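Local coordinates for protein Endonuclease/exonuclease/phosphatase (Beutenbergia cavernae DSM 12333, PDB 4RUW) that belongs to the endonuclease/exonuclease/phosphatase family with a DNase I-like fold, carries an additional Ig-like domain, and binds a zinc ion, at residues A[93-98]-A[147-152]. Residues are numbered along the deposited sequence; the frame is centred on the assembly and turned at random. Where two conformers were deposited one is given.
Sequences VLNEVH and NGNVVM. With ZN (zinc ion), chain B.
Val-150 lays one methyl, CG2, against the fork of Val-97, on the face that helix 110-118 covers. CG2 stands evenly about 3.9 Å from CB, CG1 and CG2 of Val-97, and Val-150 CB packs against Leu-94 CB at 4.2 Å. Leu-94 reaches past Val-150 so that its CD1 rests 4.0 Å from SE of selenomethionine Met-152. Gly-148, lacking a side chain, adds no bump below Val-97.

The strands are antiparallel neighbours in a sheet of the DNase I-like fold; the axes of segments 93-95 and 147-152 make 162° between their N-to-C directions. Leu-94 and Val-150 form a hydrogen-bonded pair, with N of Leu-94 2.8 Å from O of Val-150. Between Leu-94 and Val-97 the register slips by one residue, a beta bulge, and the chain turns a corner at Glu-96. Pairing resumes as N of Gly-148 bonds O of Val-97 at 2.8 Å, the return bond being weak.

On the side facing strand 192-200, ND2 of Asn-95 donates to OD1 of Asn-149 at 2.9 Å, from above the carbonyl plane, the amides 79° apart. A water beside the bulge accepts from N of Glu-96 and ND2 of Asn-147 and donates to OD1 of Asn-149; Thr-131 also holds that ND2. With CG opposite the backbone N (chi1 -178°), Asn-147 carries OD1 to the His-98 ring edge, 3.1 Å from CD2. His-98 ND1 binds zinc with Asp-100, His-107 and His-137, consistent with the Asn-147 amide and the strand pairing helping to fix the ring's orientation.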
loop_
_atom_site.group_PDB
_atom_site.type_symbol
_atom_site.label_atom_id
_atom_site.label_comp_id
_atom_site.label_asym_id
_atom_site.label_seq_id
_atom_site.Cartn_x
_atom_site.Cartn_y
_atom_site.Cartn_z
ATOM N N VAL A 93 -5.878 7.229 6.303
ATOM C CA VAL A 93 -4.476 7.450 6.599
ATOM C C VAL A 93 -4.040 8.676 5.809
ATOM O O VAL A 93 -4.277 8.751 4.599
ATOM C CB VAL A 93 -3.642 6.222 6.180
ATOM C CG1 VAL A 93 -2.159 6.571 6.139
ATOM C CG2 VAL A 93 -3.937 5.039 7.108
ATOM N N LEU A 94 -3.438 9.645 6.494
ATOM C CA LEU A 94 -2.940 10.856 5.855
ATOM C C LEU A 94 -1.434 10.982 6.042
ATOM O O LEU A 94 -0.911 10.751 7.138
ATOM C CB LEU A 94 -3.616 12.090 6.441
ATOM C CG LEU A 94 -5.140 12.117 6.365
ATOM C CD1 LEU A 94 -5.695 13.354 7.072
ATOM C CD2 LEU A 94 -5.633 12.047 4.926
ATOM N N ASN A 95 -0.741 11.338 4.963
ATOM C CA ASN A 95 0.678 11.679 5.017
ATOM C C ASN A 95 0.859 13.180 4.820
ATOM O O ASN A 95 -0.010 13.841 4.218
ATOM C CB ASN A 95 1.477 10.956 3.920
ATOM C CG ASN A 95 1.285 9.442 3.921
ATOM O OD1 ASN A 95 1.109 8.846 2.864
ATOM N ND2 ASN A 95 1.364 8.815 5.090
ATOM N N GLU A 96 1.977 13.711 5.304
ATOM C CA GLU A 96 2.326 15.122 5.147
ATOM C C GLU A 96 1.331 16.043 5.848
ATOM O O GLU A 96 0.818 16.998 5.265
ATOM C CB GLU A 96 2.487 15.493 3.674
ATOM C CG GLU A 96 3.694 14.849 3.019
ATOM C CD GLU A 96 4.995 15.286 3.664
ATOM O OE1 GLU A 96 5.310 16.493 3.605
ATOM O OE2 GLU A 96 5.697 14.426 4.240
ATOM N N VAL A 97 1.084 15.748 7.119
ATOM C CA VAL A 97 0.266 16.582 7.969
ATOM C C VAL A 97 1.204 17.240 8.976
ATOM O O VAL A 97 1.919 16.545 9.701
ATOM C CB VAL A 97 -0.804 15.742 8.722
ATOM C CG1 VAL A 97 -1.719 16.659 9.519
ATOM C CG2 VAL A 97 -1.601 14.866 7.765
ATOM N N HIS A 98 1.232 18.572 8.998
ATOM C CA HIS A 98 2.141 19.281 9.898
ATOM C C HIS A 98 1.466 19.703 11.189
ATOM O O HIS A 98 0.259 19.956 11.238
ATOM C CB HIS A 98 2.777 20.509 9.235
ATOM C CG HIS A 98 3.932 20.169 8.341
ATOM N ND1 HIS A 98 4.856 21.119 7.945
ATOM C CD2 HIS A 98 4.301 18.996 7.783
ATOM C CE1 HIS A 98 5.758 20.515 7.169
ATOM N NE2 HIS A 98 5.442 19.246 7.056
ATOM N N ASN A 147 6.270 17.155 11.215
ATOM C CA ASN A 147 5.457 16.401 10.281
ATOM C C ASN A 147 5.011 15.106 10.932
ATOM O O ASN A 147 5.740 14.525 11.745
ATOM C CB ASN A 147 6.237 16.077 9.010
ATOM C CG ASN A 147 5.389 15.340 7.999
ATOM O OD1 ASN A 147 4.522 15.927 7.377
ATOM N ND2 ASN A 147 5.591 14.033 7.881
ATOM N N GLY A 148 3.819 14.648 10.572
ATOM C CA GLY A 148 3.342 13.357 11.018
ATOM C C GLY A 148 2.530 12.618 9.970
ATOM O O GLY A 148 2.075 13.202 8.972
ATOM N N ASN A 149 2.369 11.318 10.203
ATOM C CA ASN A 149 1.314 10.535 9.582
ATOM C C ASN A 149 0.121 10.535 10.523
ATOM O O ASN A 149 0.304 10.546 11.736
ATOM C CB ASN A 149 1.809 9.119 9.327
ATOM C CG ASN A 149 2.999 9.097 8.410
ATOM O OD1 ASN A 149 2.964 9.692 7.329
ATOM N ND2 ASN A 149 4.071 8.440 8.836
ATOM N N VAL A 150 -1.087 10.562 9.970
ATOM C CA VAL A 150 -2.292 10.639 10.784
ATOM C C VAL A 150 -3.244 9.510 10.434
ATOM O O VAL A 150 -3.366 9.143 9.265
ATOM C CB VAL A 150 -2.988 12.014 10.588
ATOM C CG1 VAL A 150 -4.418 12.016 11.135
ATOM C CG2 VAL A 150 -2.153 13.130 11.214
ATOM N N VAL A 151 -3.881 8.939 11.452
ATOM C CA VAL A 151 -5.028 8.067 11.248
ATOM C C VAL A 151 -6.254 8.779 11.797
ATOM O O VAL A 151 -6.240 9.234 12.939
ATOM C CB VAL A 151 -4.858 6.702 11.945
ATOM C CG1 VAL A 151 -6.157 5.882 11.847
ATOM C CG2 VAL A 151 -3.693 5.937 11.332
HETATM N N MSE A 152 -7.292 8.893 10.974
HETATM C CA MSE A 152 -8.586 9.402 11.419
HETATM C C MSE A 152 -9.623 8.321 11.181
HETATM O O MSE A 152 -9.600 7.634 10.164
HETATM C CB MSE A 152 -9.001 10.675 10.674
HETATM C CG MSE A 152 -7.997 11.824 10.773
HETATM SE SE MSE A 152 -8.565 13.480 9.900
HETATM C CE MSE A 152 -9.935 14.029 11.176
HETATM ZN ZN ZN B . 4.773 23.063 8.349
HETATM O O HOH W 1 4.172 11.934 6.179
#